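Local coordinates for protein Phl p 3 allergen (Phleum pratense, PDB 3FT1) that acts as a secreted major grass-pollen allergen recognised by IgE and is related to the C-terminal domain of expansins, proteins of plant cell-wall loosening, at residues A[15-20]-A[65-70]; A[28-33]-A[51-56]; A[36-41]-A[79-84]; A[21-26]-A[69-74]. One frame throughout, in Å; residues are numbered along the deposited sequence.

Interaction 1 of 4, residues A[15-20]-A[65-70]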
loop_
_atom_site.group_PDB
_atom_site.type_symbol
_atom_site.label_atom_id
_atom_site.label_comp_id
_atom_site.label_asym_id
_atom_site.label_seq_id
_atom_site.Cartn_x
_atom_site.Cartn_y
_atom_site.Cartn_z
ATOM N N LYS A 15 -1.296 -14.667 1.724
ATOM C CA LYS A 15 -1.674 -14.194 3.061
ATOM C C LYS A 15 -0.769 -13.071 3.566
ATOM O O LYS A 15 -0.858 -12.666 4.725
ATOM C CB LYS A 15 -1.627 -15.349 4.064
ATOM C CG LYS A 15 -2.698 -16.409 3.831
ATOM C CD LYS A 15 -2.380 -17.713 4.552
ATOM C CE LYS A 15 -2.539 -17.588 6.052
ATOM N NZ LYS A 15 -2.379 -18.906 6.742
ATOM N N LYS A 16 0.110 -12.568 2.712
ATOM C CA LYS A 16 1.103 -11.617 3.192
ATOM C C LYS A 16 1.585 -10.698 2.086
ATOM O O LYS A 16 2.108 -11.155 1.074
ATOM C CB LYS A 16 2.283 -12.376 3.798
ATOM C CG LYS A 16 3.368 -11.505 4.415
ATOM C CD LYS A 16 4.383 -12.397 5.111
ATOM C CE LYS A 16 5.685 -11.682 5.396
ATOM N NZ LYS A 16 6.658 -12.625 6.015
ATOM N N LEU A 17 1.409 -9.398 2.280
ATOM C CA LEU A 17 1.958 -8.426 1.342
ATOM C C LEU A 17 3.151 -7.733 1.963
ATOM O O LEU A 17 3.030 -7.109 3.003
ATOM C CB LEU A 17 0.912 -7.372 0.979
ATOM C CG LEU A 17 -0.006 -7.662 -0.201
ATOM C CD1 LEU A 17 -1.057 -6.561 -0.330
ATOM C CD2 LEU A 17 0.809 -7.791 -1.485
ATOM N N VAL A 18 4.306 -7.857 1.316
ATOM C CA VAL A 18 5.495 -7.133 1.718
ATOM C C VAL A 18 5.760 -6.146 0.604
ATOM O O VAL A 18 6.042 -6.549 -0.532
ATOM C CB VAL A 18 6.708 -8.070 1.866
ATOM C CG1 VAL A 18 7.910 -7.298 2.359
ATOM C CG2 VAL A 18 6.379 -9.217 2.819
ATOM N N LEU A 19 5.652 -4.859 0.922
ATOM C CA LEU A 19 5.666 -3.830 -0.109
ATOM C C LEU A 19 6.731 -2.793 0.128
ATOM O O LEU A 19 6.785 -2.177 1.199
ATOM C CB LEU A 19 4.313 -3.119 -0.170
ATOM C CG LEU A 19 3.104 -3.977 -0.535
ATOM C CD1 LEU A 19 1.827 -3.169 -0.344
ATOM C CD2 LEU A 19 3.235 -4.469 -1.971
ATOM N N ASP A 20 7.569 -2.606 -0.886
ATOM C CA ASP A 20 8.424 -1.436 -0.973
ATOM C C ASP A 20 7.562 -0.311 -1.511
ATOM O O ASP A 20 7.220 -0.277 -2.691
ATOM C CB ASP A 20 9.593 -1.698 -1.926
ATOM C CG ASP A 20 10.537 -0.519 -2.031
ATOM O OD1 ASP A 20 10.369 0.457 -1.269
ATOM O OD2 ASP A 20 11.454 -0.568 -2.879
ATOM N N PHE A 65 -6.504 -4.483 -4.139
ATOM C CA PHE A 65 -6.245 -3.866 -2.847
ATOM C C PHE A 65 -6.258 -2.342 -2.902
ATOM O O PHE A 65 -5.714 -1.747 -3.819
ATOM C CB PHE A 65 -4.907 -4.373 -2.307
ATOM C CG PHE A 65 -4.834 -5.873 -2.207
ATOM C CD1 PHE A 65 -5.609 -6.552 -1.287
ATOM C CD2 PHE A 65 -4.005 -6.601 -3.046
ATOM C CE1 PHE A 65 -5.555 -7.932 -1.196
ATOM C CE2 PHE A 65 -3.947 -7.987 -2.963
ATOM C CZ PHE A 65 -4.723 -8.648 -2.032
ATOM N N ASN A 66 -6.883 -1.732 -1.899
ATOM C CA ASN A 66 -6.902 -0.280 -1.733
ATOM C C ASN A 66 -5.985 0.122 -0.591
ATOM O O ASN A 66 -5.827 -0.627 0.374
ATOM C CB ASN A 66 -8.332 0.180 -1.440
ATOM C CG ASN A 66 -9.338 -0.487 -2.344
ATOM O OD1 ASN A 66 -9.411 -0.182 -3.534
ATOM N ND2 ASN A 66 -10.101 -1.430 -1.794
ATOM N N PHE A 67 -5.367 1.292 -0.702
ATOM C CA PHE A 67 -4.419 1.757 0.305
ATOM C C PHE A 67 -4.735 3.185 0.732
ATOM O O PHE A 67 -4.961 4.053 -0.108
ATOM C CB PHE A 67 -2.983 1.674 -0.228
ATOM C CG PHE A 67 -2.528 0.265 -0.490
ATOM C CD1 PHE A 67 -1.926 -0.474 0.513
ATOM C CD2 PHE A 67 -2.754 -0.334 -1.719
ATOM C CE1 PHE A 67 -1.535 -1.791 0.293
ATOM C CE2 PHE A 67 -2.363 -1.647 -1.953
ATOM C CZ PHE A 67 -1.750 -2.373 -0.947
ATOM N N ARG A 68 -4.767 3.409 2.039
ATOM C CA ARG A 68 -4.949 4.756 2.579
ATOM C C ARG A 68 -3.643 5.206 3.189
ATOM O O ARG A 68 -3.065 4.500 4.027
ATOM C CB ARG A 68 -6.045 4.791 3.639
ATOM C CG ARG A 68 -6.214 6.166 4.275
ATOM C CD ARG A 68 -7.541 6.286 4.993
ATOM N NE ARG A 68 -7.558 5.507 6.226
ATOM C CZ ARG A 68 -8.619 5.403 7.023
ATOM N NH1 ARG A 68 -9.750 6.027 6.711
ATOM N NH2 ARG A 68 -8.549 4.680 8.129
ATOM N N PHE A 69 -3.181 6.376 2.755
ATOM C CA PHE A 69 -1.970 6.994 3.278
ATOM C C PHE A 69 -2.302 8.190 4.159
ATOM O O PHE A 69 -3.192 8.975 3.839
ATOM C CB PHE A 69 -1.089 7.498 2.133
ATOM C CG PHE A 69 -0.533 6.402 1.258
ATOM C CD1 PHE A 69 0.613 5.726 1.624
ATOM C CD2 PHE A 69 -1.153 6.059 0.072
ATOM C CE1 PHE A 69 1.132 4.727 0.829
ATOM C CE2 PHE A 69 -0.637 5.055 -0.730
ATOM C CZ PHE A 69 0.508 4.390 -0.343
ATOM N N MET A 70 -1.557 8.333 5.250
ATOM C CA MET A 70 -1.552 9.562 6.037
ATOM C C MET A 70 -0.115 10.030 6.140
ATOM O O MET A 70 0.756 9.278 6.586
ATOM C CB MET A 70 -2.118 9.311 7.437
ATOM C CG MET A 70 -3.621 9.176 7.468
ATOM S SD MET A 70 -4.432 10.751 7.116
ATOM C CE MET A 70 -3.817 11.758 8.465
#
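Leu-17 and Leu-19 meet Phe-65 and Phe-67 in the buried interior of the immunoglobulin-like beta-sandwich expected of an expansin C-terminal domain. Their strands, 16-20 and 65-70, face each other across the core, 12.2 Å apart at closest approach and at 52° to one another, so side chains alone bridge the gap. The side chain of Leu-17 can be followed across it. CB leaves the strand toward the opposite segment and CG continues as a stalk, placed anti to the carbonyl carbon. CD1 is then anti to CA, chi2 175°, which carries this methyl toward the two phenylalanine rings. It lands over one face of the Phe-65 ring, offset toward the rim, in a CH-pi contact 4.2 Å from the ring centroid; its closest atom there is Phe-65 CD2, at 4.0 Å. The same methyl lies at the edge of the Phe-67 ring, 4.3 Å from CZ, and thus fills the angle between two aromatic side chains, two residues apart, on the same side of the strand. Around this cluster, Phe-87 packs on both Leu-17 and Phe-65, while Phe-6 meets the Phe-67 ring from strand 3-8. Leu-19 repeats the extended leucine shape two residues on, and it and Phe-67 reach toward each other from opposite sides of the core: Leu-19 CD1 touches Phe-67 CE1 and CZ, each at 3.7 Å.

Interaction 2 of 4, residues A[28-33]-A[51-56]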
loop_
_atom_site.group_PDB
_atom_site.type_symbol
_atom_site.label_atom_id
_atom_site.label_comp_id
_atom_site.label_asym_id
_atom_site.label_seq_id
_atom_site.Cartn_x
_atom_site.Cartn_y
_atom_site.Cartn_z
ATOM N N ASP A 28 7.175 16.508 2.848
ATOM C CA ASP A 28 6.346 15.654 3.704
ATOM C C ASP A 28 6.874 14.232 3.613
ATOM O O ASP A 28 7.736 13.931 2.789
ATOM C CB ASP A 28 4.893 15.699 3.221
ATOM C CG ASP A 28 3.873 15.523 4.356
ATOM O OD1 ASP A 28 4.247 15.076 5.467
ATOM O OD2 ASP A 28 2.684 15.831 4.117
ATOM N N SER A 29 6.363 13.352 4.464
ATOM C CA SER A 29 6.753 11.951 4.406
ATOM C C SER A 29 5.601 11.093 4.889
ATOM O O SER A 29 4.655 11.588 5.486
ATOM C CB SER A 29 8.007 11.684 5.241
ATOM O OG SER A 29 7.785 11.990 6.610
ATOM N N LEU A 30 5.687 9.801 4.614
ATOM C CA LEU A 30 4.622 8.882 4.968
ATOM C C LEU A 30 4.637 8.625 6.472
ATOM O O LEU A 30 5.700 8.428 7.061
ATOM C CB LEU A 30 4.842 7.580 4.208
ATOM C CG LEU A 30 3.707 6.591 4.007
ATOM C CD1 LEU A 30 2.422 7.297 3.610
ATOM C CD2 LEU A 30 4.137 5.581 2.944
ATOM N N ALA A 31 3.458 8.631 7.090
ATOM C CA ALA A 31 3.321 8.315 8.504
ATOM C C ALA A 31 2.625 6.969 8.702
ATOM O O ALA A 31 3.095 6.122 9.470
ATOM C CB ALA A 31 2.551 9.413 9.225
ATOM N N GLU A 32 1.503 6.779 8.009
ATOM C CA GLU A 32 0.697 5.567 8.155
ATOM C C GLU A 32 0.300 5.056 6.778
ATOM O O GLU A 32 0.049 5.842 5.872
ATOM C CB GLU A 32 -0.600 5.846 8.918
ATOM C CG GLU A 32 -0.480 6.332 10.345
ATOM C CD GLU A 32 -1.861 6.552 10.965
ATOM O OE1 GLU A 32 -2.768 5.727 10.700
ATOM O OE2 GLU A 32 -2.043 7.547 11.691
ATOM N N VAL A 33 0.224 3.738 6.639
ATOM C CA VAL A 33 -0.353 3.114 5.456
ATOM C C VAL A 33 -1.336 2.047 5.933
ATOM O O VAL A 33 -1.000 1.245 6.800
ATOM C CB VAL A 33 0.724 2.408 4.620
ATOM C CG1 VAL A 33 0.090 1.676 3.437
ATOM C CG2 VAL A 33 1.766 3.394 4.150
ATOM N N ASN A 51 12.742 -0.739 5.221
ATOM C CA ASN A 51 12.556 -0.214 3.875
ATOM C C ASN A 51 11.217 -0.620 3.270
ATOM O O ASN A 51 10.875 -0.186 2.171
ATOM C CB ASN A 51 13.683 -0.691 2.954
ATOM C CG ASN A 51 15.048 -0.635 3.611
ATOM O OD1 ASN A 51 15.285 0.161 4.523
ATOM N ND2 ASN A 51 15.962 -1.480 3.142
ATOM N N VAL A 52 10.473 -1.472 3.974
ATOM C CA VAL A 52 9.214 -1.983 3.434
ATOM C C VAL A 52 8.092 -1.932 4.453
ATOM O O VAL A 52 8.313 -1.654 5.633
ATOM C CB VAL A 52 9.340 -3.431 2.912
ATOM C CG1 VAL A 52 10.470 -3.543 1.902
ATOM C CG2 VAL A 52 9.526 -4.414 4.070
ATOM N N TRP A 53 6.882 -2.196 3.973
ATOM C CA TRP A 53 5.691 -2.186 4.805
ATOM C C TRP A 53 5.040 -3.530 4.630
ATOM O O TRP A 53 5.015 -4.075 3.530
ATOM C CB TRP A 53 4.710 -1.112 4.346
ATOM C CG TRP A 53 5.192 0.279 4.527
ATOM C CD1 TRP A 53 6.081 0.946 3.740
ATOM C CD2 TRP A 53 4.787 1.200 5.550
ATOM N NE1 TRP A 53 6.272 2.218 4.221
ATOM C CE2 TRP A 53 5.484 2.402 5.326
ATOM C CE3 TRP A 53 3.898 1.123 6.629
ATOM C CZ2 TRP A 53 5.329 3.518 6.145
ATOM C CZ3 TRP A 53 3.743 2.238 7.443
ATOM C CH2 TRP A 53 4.460 3.420 7.193
ATOM N N GLU A 54 4.493 -4.065 5.709
ATOM C CA GLU A 54 3.951 -5.407 5.656
ATOM C C GLU A 54 2.548 -5.497 6.242
ATOM O O GLU A 54 2.237 -4.841 7.234
ATOM C CB GLU A 54 4.890 -6.355 6.391
ATOM C CG GLU A 54 4.367 -7.764 6.528
ATOM C CD GLU A 54 5.303 -8.638 7.336
ATOM O OE1 GLU A 54 6.529 -8.518 7.146
ATOM O OE2 GLU A 54 4.816 -9.438 8.159
ATOM N N VAL A 55 1.705 -6.318 5.621
ATOM C CA VAL A 55 0.441 -6.703 6.239
ATOM C C VAL A 55 0.207 -8.194 6.020
ATOM O O VAL A 55 0.360 -8.709 4.906
ATOM C CB VAL A 55 -0.761 -5.843 5.751
ATOM C CG1 VAL A 55 -0.974 -5.983 4.250
ATOM C CG2 VAL A 55 -2.028 -6.209 6.528
ATOM N N LYS A 56 -0.123 -8.885 7.105
ATOM C CA LYS A 56 -0.355 -10.323 7.077
ATOM C C LYS A 56 -1.800 -10.576 7.444
ATOM O O LYS A 56 -2.416 -9.780 8.145
ATOM C CB LYS A 56 0.499 -11.028 8.127
ATOM C CG LYS A 56 1.966 -11.181 7.819
ATOM C CD LYS A 56 2.690 -11.725 9.052
ATOM C CE LYS A 56 4.150 -12.049 8.769
ATOM N NZ LYS A 56 4.985 -12.009 10.008
#
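A classic beta bulge in strand 30-36, at Ala-31 and Glu-32 opposite Met-70, borders the place where the indole of Trp-53 packs against Leu-30, Ala-31 and Val-33. Strands 30-33 and 52-56 run nearly parallel, 16° apart, because strand 44-49 lies between them in the sheet and is antiparallel to both; the contact therefore reaches past an intervening strand, whose Leu-46 touches Trp-53 and Val-33 alike. Val-33 supplies the face contact. With CG1 anti to the backbone N (chi1 176°), CG2 is the branch turned onto the indole. This methyl sits over the centre of the six-membered ring, 3.8 Å from the centroid and almost exactly on the ring normal, while CB comes within 4.0 Å of Trp-53 CE3. Leu-30 approaches the indole obliquely, with CD2 4.0 Å from Trp-53 CZ2 and CG 4.1 Å from that same carbon. The third partner is polar: the carbonyl oxygen of Ala-31 lies in the indole plane at the ring edge, 3.8 Å from Trp-53 CH2. With its helix-like psi of -49°, Ala-31 departs from regular strand geometry at just this point. Ahead of the strand, Asp-28 OD1 accepts a 2.9 Å hydrogen bond from Ser-29 N on its anti side but well out of the carboxylate plane, and also binds Gly-73 N in the turn after strand 65-71. Two residues of one strand facing a single residue of its neighbour is the defining pattern of the classic bulge in antiparallel sheets.

Interaction 3 of 4, residues A[36-41]-A[79-84]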
loop_
_atom_site.group_PDB
_atom_site.type_symbol
_atom_site.label_atom_id
_atom_site.label_comp_id
_atom_site.label_asym_id
_atom_site.label_seq_id
_atom_site.Cartn_x
_atom_site.Cartn_y
_atom_site.Cartn_z
ATOM N N ARG A 36 -7.237 -1.743 2.598
ATOM C CA ARG A 36 -8.620 -2.202 2.627
ATOM C C ARG A 36 -8.788 -3.273 1.556
ATOM O O ARG A 36 -8.595 -3.019 0.363
ATOM C CB ARG A 36 -9.606 -1.049 2.407
ATOM C CG ARG A 36 -11.070 -1.450 2.586
ATOM C CD ARG A 36 -12.023 -0.286 2.403
ATOM N NE ARG A 36 -12.065 0.195 1.024
ATOM C CZ ARG A 36 -12.658 -0.448 0.024
ATOM N NH1 ARG A 36 -13.256 -1.613 0.235
ATOM N NH2 ARG A 36 -12.651 0.068 -1.194
ATOM N N GLN A 37 -9.115 -4.487 1.984
ATOM C CA GLN A 37 -9.330 -5.565 1.031
ATOM C C GLN A 37 -10.608 -5.317 0.245
ATOM O O GLN A 37 -11.508 -4.623 0.705
ATOM C CB GLN A 37 -9.397 -6.917 1.742
ATOM C CG GLN A 37 -8.197 -7.216 2.608
ATOM C CD GLN A 37 -8.274 -8.600 3.201
ATOM O OE1 GLN A 37 -8.597 -9.558 2.505
ATOM N NE2 GLN A 37 -7.992 -8.714 4.494
ATOM N N HIS A 38 -10.676 -5.870 -0.958
ATOM C CA HIS A 38 -11.879 -5.766 -1.760
ATOM C C HIS A 38 -13.045 -6.415 -1.019
ATOM O O HIS A 38 -12.916 -7.522 -0.499
ATOM C CB HIS A 38 -11.681 -6.455 -3.112
ATOM C CG HIS A 38 -12.887 -6.407 -3.994
ATOM N ND1 HIS A 38 -13.193 -5.313 -4.778
ATOM C CD2 HIS A 38 -13.865 -7.314 -4.217
ATOM C CE1 HIS A 38 -14.306 -5.552 -5.446
ATOM N NE2 HIS A 38 -14.736 -6.760 -5.124
ATOM N N GLY A 39 -14.176 -5.720 -0.969
ATOM C CA GLY A 39 -15.367 -6.257 -0.334
ATOM C C GLY A 39 -15.292 -6.189 1.177
ATOM O O GLY A 39 -16.117 -6.768 1.881
ATOM N N SER A 40 -14.289 -5.480 1.676
ATOM C CA SER A 40 -14.140 -5.269 3.106
ATOM C C SER A 40 -14.328 -3.797 3.404
ATOM O O SER A 40 -14.095 -2.942 2.547
ATOM C CB SER A 40 -12.760 -5.727 3.584
ATOM O OG SER A 40 -12.485 -5.229 4.883
ATOM N N GLU A 41 -14.751 -3.490 4.622
ATOM C CA GLU A 41 -14.996 -2.101 4.966
ATOM C C GLU A 41 -13.946 -1.549 5.913
ATOM O O GLU A 41 -13.844 -0.339 6.095
ATOM C CB GLU A 41 -16.403 -1.930 5.541
ATOM C CG GLU A 41 -17.474 -2.529 4.649
ATOM C CD GLU A 41 -18.880 -2.248 5.135
ATOM O OE1 GLU A 41 -19.561 -3.209 5.546
ATOM O OE2 GLU A 41 -19.300 -1.075 5.107
ATOM N N PHE A 79 -5.535 5.389 -2.548
ATOM C CA PHE A 79 -5.290 4.859 -3.877
ATOM C C PHE A 79 -6.078 3.567 -4.009
ATOM O O PHE A 79 -5.851 2.617 -3.265
ATOM C CB PHE A 79 -3.794 4.619 -4.086
ATOM C CG PHE A 79 -2.998 5.886 -4.173
ATOM C CD1 PHE A 79 -2.762 6.488 -5.401
ATOM C CD2 PHE A 79 -2.514 6.499 -3.028
ATOM C CE1 PHE A 79 -2.040 7.663 -5.486
ATOM C CE2 PHE A 79 -1.794 7.675 -3.111
ATOM C CZ PHE A 79 -1.563 8.259 -4.336
ATOM N N ASP A 80 -7.018 3.550 -4.947
ATOM C CA ASP A 80 -7.980 2.458 -5.036
ATOM C C ASP A 80 -7.594 1.394 -6.055
ATOM O O ASP A 80 -7.112 1.705 -7.142
ATOM C CB ASP A 80 -9.378 3.004 -5.334
ATOM C CG ASP A 80 -9.934 3.840 -4.185
ATOM O OD1 ASP A 80 -10.366 3.253 -3.172
ATOM O OD2 ASP A 80 -9.936 5.087 -4.297
ATOM N N GLU A 81 -7.815 0.138 -5.678
ATOM C CA GLU A 81 -7.570 -1.015 -6.545
ATOM C C GLU A 81 -6.218 -0.915 -7.250
ATOM O O GLU A 81 -6.117 -1.008 -8.472
ATOM C CB GLU A 81 -8.729 -1.201 -7.531
ATOM C CG GLU A 81 -10.095 -1.204 -6.831
ATOM C CD GLU A 81 -11.193 -1.848 -7.654
ATOM O OE1 GLU A 81 -11.003 -2.032 -8.874
ATOM O OE2 GLU A 81 -12.247 -2.177 -7.071
ATOM N N VAL A 82 -5.181 -0.744 -6.445
ATOM C CA VAL A 82 -3.826 -0.529 -6.942
ATOM C C VAL A 82 -3.088 -1.818 -7.279
ATOM O O VAL A 82 -2.291 -1.852 -8.214
ATOM C CB VAL A 82 -2.985 0.242 -5.913
ATOM C CG1 VAL A 82 -1.566 0.435 -6.446
ATOM C CG2 VAL A 82 -3.628 1.575 -5.624
ATOM N N ILE A 83 -3.343 -2.861 -6.498
ATOM C CA ILE A 83 -2.686 -4.152 -6.673
ATOM C C ILE A 83 -3.736 -5.257 -6.800
ATOM O O ILE A 83 -4.675 -5.327 -5.998
ATOM C CB ILE A 83 -1.756 -4.456 -5.477
ATOM C CG1 ILE A 83 -0.729 -3.326 -5.314
ATOM C CG2 ILE A 83 -1.096 -5.826 -5.628
ATOM C CD1 ILE A 83 0.218 -3.521 -4.166
ATOM N N PRO A 84 -3.592 -6.116 -7.816
ATOM C CA PRO A 84 -4.607 -7.151 -8.032
ATOM C C PRO A 84 -4.405 -8.262 -7.042
ATOM O O PRO A 84 -3.324 -8.371 -6.468
ATOM C CB PRO A 84 -4.287 -7.664 -9.428
ATOM C CG PRO A 84 -2.805 -7.461 -9.565
ATOM C CD PRO A 84 -2.475 -6.216 -8.772
HETATM O O HOH W 1 -11.194 2.787 -0.766
HETATM O O HOH W 2 -11.221 -3.209 -4.162
#
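Arg-36, at the end of strand 30-36, and His-38, in the turn that follows, approach Asp-80 and Glu-81 at a corner of strand 76-83, and water joins each pair. In the first bridge, water 1 accepts from Arg-36 NH2 at 3.1 Å, at the edge and in the plane of the guanidinium, and donates to Asp-80 OD1 at 2.6 Å. The second uses water 2, which is hydrogen-bonded in the ring plane to His-38 ND1 at 2.9 Å and donates to Glu-81 OE2 at 3.3 Å. The imidazole and the carboxylate are turned 66° from each other. Direct electrostatics are looser: Arg-36 NH2 and Asp-80 OD1 are 4.4 Å apart, opposite charges beyond salt-bridge range. One hydrogen bond within 36-41 holds the guanidinium. Arg-36 NH1 donates to Ser-40 O at 2.8 Å, close to the guanidinium plane, after the side chain bends at its end (chi3 68°). A type II beta turn from Gln-37 to Ser-40, with Gly-39 at positive phi, brings that carbonyl back beside the arginine. In the second segment, Asn-66 OD1 accepts from Glu-81 N at the corner. Charged and polar groups thus meet through solvent at the rim of the sandwich, where the intervening waters probably screen the attraction between the opposite charges.

Interaction 4 of 4, residues A[21-26]-A[69-74]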
loop_
_atom_site.group_PDB
_atom_site.type_symbol
_atom_site.label_atom_id
_atom_site.label_comp_id
_atom_site.label_asym_id
_atom_site.label_seq_id
_atom_site.Cartn_x
_atom_site.Cartn_y
_atom_site.Cartn_z
ATOM N N ILE A 21 7.178 0.600 -0.631
ATOM C CA ILE A 21 6.339 1.711 -1.030
ATOM C C ILE A 21 7.230 2.940 -1.116
ATOM O O ILE A 21 7.895 3.305 -0.142
ATOM C CB ILE A 21 5.188 1.943 -0.010
ATOM C CG1 ILE A 21 4.316 0.686 0.099
ATOM C CG2 ILE A 21 4.348 3.155 -0.406
ATOM C CD1 ILE A 21 3.220 0.774 1.152
ATOM N N LYS A 22 7.267 3.556 -2.292
ATOM C CA LYS A 22 8.014 4.785 -2.485
ATOM C C LYS A 22 7.015 5.924 -2.577
ATOM O O LYS A 22 6.302 6.062 -3.569
ATOM C CB LYS A 22 8.864 4.693 -3.748
ATOM C CG LYS A 22 10.053 3.760 -3.586
ATOM C CD LYS A 22 11.116 4.431 -2.707
ATOM C CE LYS A 22 12.345 3.561 -2.516
ATOM N NZ LYS A 22 12.092 2.416 -1.604
ATOM N N TYR A 23 6.972 6.729 -1.520
ATOM C CA TYR A 23 5.986 7.784 -1.372
ATOM C C TYR A 23 6.700 9.108 -1.508
ATOM O O TYR A 23 7.699 9.353 -0.836
ATOM C CB TYR A 23 5.339 7.678 0.011
ATOM C CG TYR A 23 4.393 8.797 0.396
ATOM C CD1 TYR A 23 3.023 8.666 0.212
ATOM C CD2 TYR A 23 4.867 9.972 0.977
ATOM C CE1 TYR A 23 2.147 9.676 0.583
ATOM C CE2 TYR A 23 3.998 10.990 1.348
ATOM C CZ TYR A 23 2.640 10.830 1.150
ATOM O OH TYR A 23 1.756 11.820 1.502
ATOM N N THR A 24 6.186 9.949 -2.393
ATOM C CA THR A 24 6.793 11.237 -2.678
ATOM C C THR A 24 5.765 12.339 -2.511
ATOM O O THR A 24 4.805 12.418 -3.278
ATOM C CB THR A 24 7.281 11.296 -4.137
ATOM O OG1 THR A 24 8.140 10.185 -4.407
ATOM C CG2 THR A 24 8.023 12.577 -4.390
ATOM N N ARG A 25 5.973 13.188 -1.507
ATOM C CA ARG A 25 5.174 14.399 -1.342
ATOM C C ARG A 25 6.101 15.489 -0.832
ATOM O O ARG A 25 6.591 15.404 0.285
ATOM C CB ARG A 25 4.026 14.200 -0.347
ATOM C CG ARG A 25 3.133 15.436 -0.259
ATOM C CD ARG A 25 1.947 15.311 0.689
ATOM N NE ARG A 25 1.031 16.421 0.428
ATOM C CZ ARG A 25 1.001 17.562 1.114
ATOM N NH1 ARG A 25 1.803 17.753 2.154
ATOM N NH2 ARG A 25 0.150 18.514 0.765
ATOM N N PRO A 26 6.339 16.515 -1.652
ATOM C CA PRO A 26 7.338 17.529 -1.306
ATOM C C PRO A 26 7.178 18.047 0.118
ATOM O O PRO A 26 6.085 18.451 0.521
ATOM C CB PRO A 26 7.066 18.645 -2.320
ATOM C CG PRO A 26 6.467 17.957 -3.487
ATOM C CD PRO A 26 5.656 16.816 -2.924
ATOM N N PHE A 69 -3.181 6.376 2.755
ATOM C CA PHE A 69 -1.970 6.994 3.278
ATOM C C PHE A 69 -2.302 8.190 4.159
ATOM O O PHE A 69 -3.192 8.975 3.839
ATOM C CB PHE A 69 -1.089 7.498 2.133
ATOM C CG PHE A 69 -0.533 6.402 1.258
ATOM C CD1 PHE A 69 0.613 5.726 1.624
ATOM C CD2 PHE A 69 -1.153 6.059 0.072
ATOM C CE1 PHE A 69 1.132 4.727 0.829
ATOM C CE2 PHE A 69 -0.637 5.055 -0.730
ATOM C CZ PHE A 69 0.508 4.390 -0.343
ATOM N N MET A 70 -1.557 8.333 5.250
ATOM C CA MET A 70 -1.552 9.562 6.037
ATOM C C MET A 70 -0.115 10.030 6.140
ATOM O O MET A 70 0.756 9.278 6.586
ATOM C CB MET A 70 -2.118 9.311 7.437
ATOM C CG MET A 70 -3.621 9.176 7.468
ATOM S SD MET A 70 -4.432 10.751 7.116
ATOM C CE MET A 70 -3.817 11.758 8.465
ATOM N N SER A 71 0.147 11.251 5.687
ATOM C CA SER A 71 1.494 11.815 5.762
ATOM C C SER A 71 1.756 12.370 7.156
ATOM O O SER A 71 0.823 12.555 7.942
ATOM C CB SER A 71 1.675 12.923 4.725
ATOM O OG SER A 71 1.058 14.128 5.151
ATOM N N LYS A 72 3.024 12.630 7.469
ATOM C CA LYS A 72 3.372 13.253 8.740
ATOM C C LYS A 72 2.686 14.606 8.855
ATOM O O LYS A 72 2.277 15.018 9.938
ATOM C CB LYS A 72 4.890 13.433 8.872
ATOM C CG LYS A 72 5.589 12.347 9.668
ATOM C CD LYS A 72 5.957 11.160 8.803
ATOM C CE LYS A 72 6.585 10.050 9.636
ATOM N NZ LYS A 72 7.748 10.532 10.430
ATOM N N GLY A 73 2.568 15.293 7.724
ATOM C CA GLY A 73 1.923 16.594 7.670
ATOM C C GLY A 73 0.404 16.552 7.724
ATOM O O GLY A 73 -0.250 17.594 7.723
ATOM N N GLY A 74 -0.160 15.349 7.769
ATOM C CA GLY A 74 -1.593 15.175 7.901
ATOM C C GLY A 74 -2.338 15.189 6.588
ATOM O O GLY A 74 -3.520 15.514 6.544
#
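With CG anti to the backbone N (chi1 173°), Tyr-23 stretches its ring across the beta-sandwich interior, while Phe-69, whose CG is anti to the carbonyl carbon (chi1 -66°), sends its own the other way. The two rings run alongside in opposite senses, with centroids 5.7 Å apart and planes inclined at 40°. Tyr-23 CD1 sits over one face of the Phe-69 ring, 4.1 Å from Phe-69 CD1. Ile-21, two residues earlier on the same side of the strand, works at the edge of that ring: its CG2 methyl lies 3.8 Å from Phe-69 CE1. Strands 21-24 and 69-71 thus continue the core toward the end of the fold at which the chain leaves strand 65-71 through a type I beta turn, Ser-71 to Gly-74, closed by a 3.0 Å bond from Gly-74 N to Ser-71 O. Ser-71 is buried, and its OG is hydrogen-bonded to Asp-28 OD2, which also forms a salt bridge with Arg-25 NH1; Met-75 N is a further partner of OG. The phenol oxygen of Tyr-23 reaches this serine, Tyr-23 OH lying 3.4 Å from Ser-71 CB.

In the fold
From the N terminus, strand 16-24 contributes first to interaction 1 and then to interaction 4, both ending on strand 65-71, where they share Phe-69 and Met-70; together they close long loops across the core, at its centre and toward one end. Interaction 2 closes a shorter loop lying within both, joining strands 30-36 and 52-56 of the sheet. Each of these strands is the neighbour of one bridged in interactions 1 and 4. Interaction 3 starts at the end of strand 30-36 and ends beyond 65-71, so its loop crosses the other three and ties a surface turn to strand 76-83, on the far side of the chain's centre from interactions 2 and 4.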